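Local coordinates for protein SAP-like pentraxin (Limulus polyphemus, PDB 3FLP) that probably acts as a calcium-dependent lectin that binds sugars through two calcium ions per subunit, assembled as a doubly stacked heptameric ring of pentraxin subunits, at residues R39-H44 with S160-D165; R5-S10 with V207-S212; H104-V109 with E126-G131. All blocks are in the same frame, centred on the assembly; numbering follows the deposited sequence.

Contact 1 of 3, residues R39-H44 with S160-D165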
loop_
_atom_site.group_PDB
_atom_site.type_symbol
_atom_site.label_atom_id
_atom_site.label_comp_id
_atom_site.label_asym_id
_atom_site.label_seq_id
_atom_site.Cartn_x
_atom_site.Cartn_y
_atom_site.Cartn_z
ATOM N N ARG A 39 -15.474 9.925 33.781
ATOM C CA ARG A 39 -16.641 9.077 33.581
ATOM C C ARG A 39 -17.023 8.540 34.960
ATOM O O ARG A 39 -16.168 8.049 35.701
ATOM C CB ARG A 39 -16.296 7.942 32.609
ATOM C CG ARG A 39 -15.995 8.455 31.193
ATOM C CD ARG A 39 -15.259 7.451 30.302
ATOM N NE ARG A 39 -14.719 8.153 29.141
ATOM C CZ ARG A 39 -15.459 8.609 28.130
ATOM N NH1 ARG A 39 -16.777 8.417 28.122
ATOM N NH2 ARG A 39 -14.890 9.308 27.153
ATOM N N ILE A 40 -18.298 8.657 35.314
ATOM C CA ILE A 40 -18.764 8.190 36.612
ATOM C C ILE A 40 -20.054 7.381 36.559
ATOM O O ILE A 40 -20.916 7.591 35.696
ATOM C CB ILE A 40 -19.005 9.369 37.607
ATOM C CG1 ILE A 40 -19.975 10.382 36.989
ATOM C CG2 ILE A 40 -17.687 10.026 37.984
ATOM C CD1 ILE A 40 -20.396 11.499 37.935
ATOM N N LYS A 41 -20.159 6.446 37.499
ATOM C CA LYS A 41 -21.329 5.594 37.660
ATOM C C LYS A 41 -21.677 5.780 39.133
ATOM O O LYS A 41 -21.079 5.157 40.003
ATOM C CB LYS A 41 -20.982 4.131 37.379
ATOM C CG LYS A 41 -22.134 3.176 37.680
ATOM C CD LYS A 41 -21.697 1.728 37.647
ATOM C CE LYS A 41 -21.234 1.312 36.263
ATOM N NZ LYS A 41 -20.964 -0.156 36.213
ATOM N N PRO A 42 -22.643 6.660 39.433
ATOM C CA PRO A 42 -23.035 6.914 40.821
ATOM C C PRO A 42 -23.853 5.807 41.480
ATOM O O PRO A 42 -24.687 5.165 40.832
ATOM C CB PRO A 42 -23.797 8.230 40.712
ATOM C CG PRO A 42 -24.490 8.086 39.387
ATOM C CD PRO A 42 -23.426 7.489 38.494
ATOM N N PHE A 43 -23.605 5.588 42.772
ATOM C CA PHE A 43 -24.327 4.569 43.531
ATOM C C PHE A 43 -25.428 5.164 44.410
ATOM O O PHE A 43 -26.267 4.429 44.926
ATOM C CB PHE A 43 -23.373 3.762 44.418
ATOM C CG PHE A 43 -22.506 2.781 43.665
ATOM C CD1 PHE A 43 -22.806 2.413 42.351
ATOM C CD2 PHE A 43 -21.412 2.185 44.289
ATOM C CE1 PHE A 43 -22.027 1.467 41.676
ATOM C CE2 PHE A 43 -20.631 1.238 43.621
ATOM C CZ PHE A 43 -20.940 0.880 42.313
ATOM N N HIS A 44 -25.425 6.484 44.600
ATOM C CA HIS A 44 -26.463 7.113 45.419
ATOM C C HIS A 44 -26.882 8.506 44.961
ATOM O O HIS A 44 -26.124 9.227 44.311
ATOM C CB HIS A 44 -26.056 7.139 46.906
ATOM C CG HIS A 44 -24.737 7.800 47.180
ATOM N ND1 HIS A 44 -24.533 9.158 47.039
ATOM C CD2 HIS A 44 -23.561 7.291 47.623
ATOM C CE1 HIS A 44 -23.294 9.455 47.383
ATOM N NE2 HIS A 44 -22.682 8.340 47.742
ATOM N N SER A 160 -19.759 7.525 46.482
ATOM C CA SER A 160 -19.603 6.112 46.174
ATOM C C SER A 160 -20.056 5.845 44.745
ATOM O O SER A 160 -21.020 6.442 44.267
ATOM C CB SER A 160 -20.415 5.261 47.153
ATOM O OG SER A 160 -19.872 5.363 48.460
ATOM N N GLY A 161 -19.350 4.947 44.071
ATOM C CA GLY A 161 -19.674 4.613 42.700
ATOM C C GLY A 161 -18.406 4.213 41.980
ATOM O O GLY A 161 -17.396 3.910 42.616
ATOM N N GLU A 162 -18.449 4.209 40.653
ATOM C CA GLU A 162 -17.282 3.843 39.868
ATOM C C GLU A 162 -16.811 5.061 39.078
ATOM O O GLU A 162 -17.618 5.870 38.609
ATOM C CB GLU A 162 -17.623 2.669 38.940
ATOM C CG GLU A 162 -18.120 1.447 39.724
ATOM C CD GLU A 162 -18.591 0.297 38.851
ATOM O OE1 GLU A 162 -18.652 0.444 37.614
ATOM O OE2 GLU A 162 -18.915 -0.765 39.407
ATOM N N LEU A 163 -15.497 5.193 38.944
ATOM C CA LEU A 163 -14.929 6.328 38.234
ATOM C C LEU A 163 -13.799 5.904 37.303
ATOM O O LEU A 163 -13.029 4.997 37.615
ATOM C CB LEU A 163 -14.422 7.355 39.255
ATOM C CG LEU A 163 -13.832 8.672 38.757
ATOM C CD1 LEU A 163 -14.015 9.747 39.831
ATOM C CD2 LEU A 163 -12.365 8.482 38.403
ATOM N N SER A 164 -13.714 6.557 36.150
ATOM C CA SER A 164 -12.647 6.263 35.205
ATOM C C SER A 164 -12.405 7.425 34.252
ATOM O O SER A 164 -13.199 8.364 34.180
ATOM C CB SER A 164 -12.946 4.989 34.415
ATOM O OG SER A 164 -13.706 5.268 33.267
ATOM N N ASP A 165 -11.272 7.369 33.558
ATOM C CA ASP A 165 -10.894 8.378 32.574
ATOM C C ASP A 165 -10.892 9.811 33.131
ATOM O O ASP A 165 -11.447 10.725 32.521
ATOM C CB ASP A 165 -11.840 8.279 31.371
ATOM C CG ASP A 165 -11.177 8.659 30.058
ATOM O OD1 ASP A 165 -10.043 9.189 30.066
ATOM O OD2 ASP A 165 -11.811 8.431 29.007
HETATM O O HOH W 1 -12.574 10.906 27.539
HETATM O O HOH W 2 -22.965 8.549 44.137
HETATM O O HOH W 3 -20.797 7.655 49.743
#
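Two salt bridges join the side chains of Arg39 and Lys41 to those of Asp165 and Glu162. Arg39 NE reaches Asp165 OD2 at 2.9 Å; the N-H points almost straight at the oxygen (175°), which lies near the guanidinium plane and is met on its anti side. Asp165 OD2 is shared with Arg188, while Asp165 OD1 takes a hydrogen bond from Gln167. Lys41 bends at its third torsion (chi3 -64°), curling CE and NZ over the carboxylate, and NZ meets Glu162 OE1 at 2.8 Å from above its plane. The same ammonium also bonds Glu171 and Gln33 of a neighbouring subunit, placing this pair beside an interface.

Among the backbone bonds, Arg39 with Ser164 and Lys41 with Glu162 are reciprocal hydrogen-bonded pairs of an antiparallel ladder. Beyond it Phe43 N donates to Ser160 O at 3.1 Å.

Packing centres on Gly161, whose CA lies over one face of the Phe43 ring, 3.5 Å from the ring centroid, in a CH-pi contact. On the face carrying Ile40 and Leu163, CG2 of the former meets CD1 of the latter at 4.1 Å.

Strands 39-42 and 161-165 run antiparallel at 176°. Strand 100-107 continues the sheet beyond 33-42 and strand 7-11 beyond 161-169, while Met66 of strand 60-68 packs on Ile40 and Pro42.

Contact 2 of 3, residues R5-S10 with V207-S212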
loop_
_atom_site.group_PDB
_atom_site.type_symbol
_atom_site.label_atom_id
_atom_site.label_comp_id
_atom_site.label_asym_id
_atom_site.label_seq_id
_atom_site.Cartn_x
_atom_site.Cartn_y
_atom_site.Cartn_z
ATOM N N ARG A 5 -6.950 4.106 29.613
ATOM C CA ARG A 5 -7.964 5.111 29.895
ATOM C C ARG A 5 -9.282 4.495 30.352
ATOM O O ARG A 5 -10.135 5.192 30.889
ATOM C CB ARG A 5 -8.188 6.007 28.668
ATOM C CG ARG A 5 -7.098 7.066 28.501
ATOM C CD ARG A 5 -7.060 7.673 27.099
ATOM N NE ARG A 5 -6.719 6.667 26.097
ATOM C CZ ARG A 5 -6.436 6.929 24.822
ATOM N NH1 ARG A 5 -6.445 8.180 24.371
ATOM N NH2 ARG A 5 -6.145 5.930 23.998
ATOM N N ASP A 6 -9.441 3.188 30.156
ATOM C CA ASP A 6 -10.665 2.504 30.564
ATOM C C ASP A 6 -10.550 1.825 31.931
ATOM O O ASP A 6 -11.480 1.136 32.365
ATOM C CB ASP A 6 -11.095 1.462 29.508
ATOM C CG ASP A 6 -11.593 2.098 28.203
ATOM O OD1 ASP A 6 -12.448 3.012 28.253
ATOM O OD2 ASP A 6 -11.141 1.673 27.121
ATOM N N VAL A 7 -9.412 1.989 32.603
ATOM C CA VAL A 7 -9.244 1.408 33.938
ATOM C C VAL A 7 -10.218 2.176 34.825
ATOM O O VAL A 7 -10.405 3.380 34.648
ATOM C CB VAL A 7 -7.797 1.602 34.472
ATOM C CG1 VAL A 7 -7.734 1.336 35.985
ATOM C CG2 VAL A 7 -6.854 0.661 33.742
ATOM N N LYS A 8 -10.856 1.490 35.763
ATOM C CA LYS A 8 -11.794 2.170 36.637
ATOM C C LYS A 8 -11.506 1.861 38.103
ATOM O O LYS A 8 -10.849 0.871 38.436
ATOM C CB LYS A 8 -13.238 1.762 36.295
ATOM C CG LYS A 8 -13.642 0.400 36.842
ATOM C CD LYS A 8 -15.102 0.072 36.547
ATOM C CE LYS A 8 -15.437 -1.342 37.016
ATOM N NZ LYS A 8 -16.849 -1.702 36.719
ATOM N N ILE A 9 -12.002 2.728 38.974
ATOM C CA ILE A 9 -11.836 2.557 40.409
ATOM C C ILE A 9 -13.235 2.564 41.005
ATOM O O ILE A 9 -14.043 3.442 40.691
ATOM C CB ILE A 9 -11.039 3.728 41.044
ATOM C CG1 ILE A 9 -9.616 3.785 40.470
ATOM C CG2 ILE A 9 -11.016 3.572 42.560
ATOM C CD1 ILE A 9 -8.748 2.617 40.851
ATOM N N SER A 10 -13.525 1.580 41.846
ATOM C CA SER A 10 -14.819 1.503 42.507
ATOM C C SER A 10 -14.667 1.962 43.952
ATOM O O SER A 10 -13.774 1.503 44.665
ATOM C CB SER A 10 -15.357 0.066 42.486
ATOM O OG SER A 10 -15.558 -0.387 41.160
ATOM N N VAL A 207 -10.562 0.462 47.833
ATOM C CA VAL A 207 -11.082 0.822 46.522
ATOM C C VAL A 207 -10.807 -0.396 45.644
ATOM O O VAL A 207 -9.869 -1.158 45.905
ATOM C CB VAL A 207 -10.388 2.069 45.925
ATOM C CG1 VAL A 207 -10.883 3.325 46.636
ATOM C CG2 VAL A 207 -8.873 1.949 46.047
ATOM N N ILE A 208 -11.631 -0.592 44.620
ATOM C CA ILE A 208 -11.478 -1.739 43.736
ATOM C C ILE A 208 -11.003 -1.312 42.360
ATOM O O ILE A 208 -11.609 -0.447 41.728
ATOM C CB ILE A 208 -12.819 -2.498 43.585
ATOM C CG1 ILE A 208 -13.371 -2.860 44.966
ATOM C CG2 ILE A 208 -12.612 -3.759 42.763
ATOM C CD1 ILE A 208 -14.777 -3.436 44.938
ATOM N N VAL A 209 -9.913 -1.920 41.901
ATOM C CA VAL A 209 -9.359 -1.615 40.591
ATOM C C VAL A 209 -9.940 -2.599 39.570
ATOM O O VAL A 209 -9.845 -3.819 39.738
ATOM C CB VAL A 209 -7.816 -1.735 40.578
ATOM C CG1 VAL A 209 -7.290 -1.420 39.178
ATOM C CG2 VAL A 209 -7.199 -0.786 41.610
ATOM N N GLY A 210 -10.548 -2.064 38.517
ATOM C CA GLY A 210 -11.129 -2.906 37.492
ATOM C C GLY A 210 -11.149 -2.214 36.146
ATOM O O GLY A 210 -10.357 -1.298 35.890
ATOM N N ILE A 211 -12.066 -2.644 35.288
ATOM C CA ILE A 211 -12.190 -2.089 33.946
ATOM C C ILE A 211 -13.577 -1.499 33.705
ATOM O O ILE A 211 -14.595 -2.091 34.071
ATOM C CB ILE A 211 -11.929 -3.185 32.877
ATOM C CG1 ILE A 211 -10.479 -3.679 32.977
ATOM C CG2 ILE A 211 -12.214 -2.638 31.472
ATOM C CD1 ILE A 211 -9.435 -2.614 32.625
ATOM N N SER A 212 -13.607 -0.323 33.088
ATOM C CA SER A 212 -14.864 0.335 32.766
ATOM C C SER A 212 -15.347 -0.099 31.388
ATOM O O SER A 212 -14.572 -0.115 30.436
ATOM C CB SER A 212 -14.680 1.846 32.769
ATOM O OG SER A 212 -15.674 2.452 31.969
HETATM O O HOH W 4 -14.739 1.635 28.505
HETATM O O HOH W 5 -13.520 4.278 30.363
HETATM O O HOH W 6 -13.447 -1.647 39.969
#
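Asp6 carries the flat carboxylate here, and it meets Ser212 through water: one water donates to Asp6 OD1 and to Ser212 O, the latter at 2.6 Å, although its bond to the carboxylate is weak. A second water donates to the same OD1, which also forms a salt bridge with Arg188. The other flat groups are peptides. Ser212 N donates to Asp6 O at 2.7 Å, beyond the end of the ladder, whereas Lys8 N approaches Gly210 O from well above the carbonyl plane, 49° out of it, at 2.8 Å. Lys8 and Gly210 form a reciprocal hydrogen-bonded pair, as do Ser10 and Ile208.

On the face shared by Lys8 and Ser10, the lysine leaves its backbone between N and the carbonyl carbon (chi1 78°) and then runs fully extended. Its methylenes therefore pass over the Gly210-Ile211 backbone, CE lying 3.2 Å from Ile211 O, and NZ ends in a salt bridge with Glu162. Ile9 and Val209 lie on the other face, with Ile9 CD1 alongside Val209 CG2 at 3.8 Å; Ile9 CG2 also reaches Val207 CB at 3.7 Å.

Strands 7-10 and 207-211 are antiparallel but strongly twisted, 146° between their directions. Val207, Ile208 and Val209 pair with a strand of a neighbouring subunit in an antiparallel ladder, so the sheet runs on across the interface. The arrangement joins the N-terminal and C-terminal strands in one sheet of the lectin-like beta sandwich of pentraxins.

Contact 3 of 3, residues H104-V109 with E126-G131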
loop_
_atom_site.group_PDB
_atom_site.type_symbol
_atom_site.label_atom_id
_atom_site.label_comp_id
_atom_site.label_asym_id
_atom_site.label_seq_id
_atom_site.Cartn_x
_atom_site.Cartn_y
_atom_site.Cartn_z
ATOM N N HIS A 104 -16.494 19.584 34.703
ATOM C CA HIS A 104 -16.639 20.879 35.359
ATOM C C HIS A 104 -15.601 21.813 34.752
ATOM O O HIS A 104 -14.411 21.499 34.743
ATOM C CB HIS A 104 -16.371 20.781 36.865
ATOM C CG HIS A 104 -17.469 20.123 37.642
ATOM N ND1 HIS A 104 -17.782 18.786 37.507
ATOM C CD2 HIS A 104 -18.297 20.610 38.596
ATOM C CE1 HIS A 104 -18.752 18.477 38.351
ATOM N NE2 HIS A 104 -19.081 19.565 39.023
ATOM N N VAL A 105 -16.053 22.952 34.246
ATOM C CA VAL A 105 -15.168 23.942 33.645
ATOM C C VAL A 105 -15.164 25.201 34.511
ATOM O O VAL A 105 -16.215 25.800 34.747
ATOM C CB VAL A 105 -15.650 24.302 32.225
ATOM C CG1 VAL A 105 -14.881 25.493 31.683
ATOM C CG2 VAL A 105 -15.481 23.083 31.305
ATOM N N TRP A 106 -13.987 25.596 34.986
ATOM C CA TRP A 106 -13.875 26.779 35.829
ATOM C C TRP A 106 -12.797 27.740 35.362
ATOM O O TRP A 106 -11.680 27.333 35.039
ATOM C CB TRP A 106 -13.559 26.405 37.278
ATOM C CG TRP A 106 -13.294 27.622 38.129
ATOM C CD1 TRP A 106 -14.204 28.564 38.519
ATOM C CD2 TRP A 106 -12.028 28.052 38.643
ATOM N NE1 TRP A 106 -13.585 29.555 39.245
ATOM C CE2 TRP A 106 -12.249 29.266 39.337
ATOM C CE3 TRP A 106 -10.728 27.531 38.585
ATOM C CZ2 TRP A 106 -11.219 29.969 39.971
ATOM C CZ3 TRP A 106 -9.699 28.231 39.217
ATOM C CH2 TRP A 106 -9.955 29.439 39.901
ATOM N N SER A 107 -13.135 29.023 35.358
ATOM C CA SER A 107 -12.194 30.053 34.958
ATOM C C SER A 107 -12.179 31.162 35.999
ATOM O O SER A 107 -13.176 31.859 36.183
ATOM C CB SER A 107 -12.589 30.637 33.600
ATOM O OG SER A 107 -11.664 31.631 33.200
ATOM N N GLY A 108 -11.052 31.314 36.684
ATOM C CA GLY A 108 -10.942 32.358 37.681
ATOM C C GLY A 108 -10.686 33.696 37.014
ATOM O O GLY A 108 -10.826 34.749 37.643
ATOM N N VAL A 109 -10.311 33.661 35.738
ATOM C CA VAL A 109 -10.033 34.886 35.001
ATOM C C VAL A 109 -11.299 35.727 34.890
ATOM O O VAL A 109 -11.267 36.932 35.133
ATOM C CB VAL A 109 -9.495 34.594 33.571
ATOM C CG1 VAL A 109 -9.167 35.888 32.872
ATOM C CG2 VAL A 109 -8.244 33.718 33.643
ATOM N N GLU A 126 -22.132 32.735 36.744
ATOM C CA GLU A 126 -21.148 33.792 36.888
ATOM C C GLU A 126 -20.705 33.969 38.332
ATOM O O GLU A 126 -21.293 33.401 39.255
ATOM C CB GLU A 126 -21.721 35.113 36.369
ATOM C CG GLU A 126 -22.060 35.117 34.878
ATOM C CD GLU A 126 -20.885 34.710 34.002
ATOM O OE1 GLU A 126 -19.765 35.214 34.227
ATOM O OE2 GLU A 126 -21.082 33.890 33.082
ATOM N N ASN A 127 -19.649 34.750 38.509
ATOM C CA ASN A 127 -19.113 35.056 39.819
ATOM C C ASN A 127 -18.765 33.865 40.700
ATOM O O ASN A 127 -19.138 33.810 41.870
ATOM C CB ASN A 127 -20.075 36.008 40.524
ATOM C CG ASN A 127 -20.214 37.317 39.772
ATOM O OD1 ASN A 127 -19.252 38.075 39.655
ATOM N ND2 ASN A 127 -21.404 37.576 39.229
ATOM N N VAL A 128 -18.043 32.911 40.127
ATOM C CA VAL A 128 -17.591 31.745 40.879
ATOM C C VAL A 128 -16.069 31.828 40.934
ATOM O O VAL A 128 -15.390 31.570 39.939
ATOM C CB VAL A 128 -17.987 30.407 40.200
ATOM C CG1 VAL A 128 -17.426 29.246 41.004
ATOM C CG2 VAL A 128 -19.507 30.285 40.104
ATOM N N GLY A 129 -15.545 32.208 42.095
ATOM C CA GLY A 129 -14.105 32.325 42.262
ATOM C C GLY A 129 -13.497 33.340 41.317
ATOM O O GLY A 129 -12.367 33.175 40.863
ATOM N N LYS A 130 -14.246 34.397 41.016
ATOM C CA LYS A 130 -13.758 35.429 40.113
ATOM C C LYS A 130 -12.534 36.127 40.691
ATOM O O LYS A 130 -12.555 36.602 41.830
ATOM C CB LYS A 130 -14.861 36.446 39.822
ATOM C CG LYS A 130 -14.421 37.571 38.903
ATOM C CD LYS A 130 -15.613 38.342 38.361
ATOM C CE LYS A 130 -15.166 39.541 37.542
ATOM N NZ LYS A 130 -16.246 39.985 36.614
ATOM N N GLY A 131 -11.467 36.177 39.894
ATOM C CA GLY A 131 -10.234 36.803 40.329
ATOM C C GLY A 131 -9.415 35.894 41.234
ATOM O O GLY A 131 -8.325 36.258 41.671
#
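Trp106 NE1 donates to Val128 O at 2.8 Å, with an N-H...O angle of 157°. The oxygen lies almost exactly in the indole plane, yet the donor stands 41° above the carbonyl plane, so the bond is edge-on for the ring but not for the peptide. A second bond, Gly131 N to Gly108 O at 2.7 Å, holds the last residue of 126-131 to the turn after the strand.

Around these bonds the packing is light. With CG anti to the backbone N (chi1 174°), the indole reaches out toward 126-131 and presents its edge to Gly129 O as well, which lies 3.5 Å from Trp106 CZ2. The Trp106 and Val128 side chains also touch, CD1 of the first being 4.1 Å from CG1 of the second. One indole face is covered near its rim by the backbone N of Gly108, 3.5 Å above the plane. Gly129 and Gly131 both have positive phi, consistent with the turning course of this loop.

The contact thus ties the end of strand 100-107 to the loop between strands 120-125 and 139-142. Leu78 and Val80 of strand 73-80 touch Trp106, Val80 also reaches Val128, and Leu34 of strand 33-42 also touches the Trp106 side chain.

How the contacts relate
Contacts 1 and 2 are buried and adjacent, their centres about 10 Å apart, whereas contact 3 is only partly buried and lies on the opposite side of the chain's centre. All three involve the same antiparallel sheet. Strand 7-11 of contact 2 neighbours strand 161-169 of contact 1, joined by a probable backbone hydrogen bond from Ile9 N to Leu163 O and by a salt bridge between their side chains. Strand 33-42 of contact 1 neighbours strand 100-107 of contact 3. Contacts 1 and 2 are strand ladders; both carry bridging waters and apolar contacts, but direct ion pairs cross only contact 1. Contact 3, without a ladder, uses one indole N-H and one backbone hydrogen bond to hold a loop.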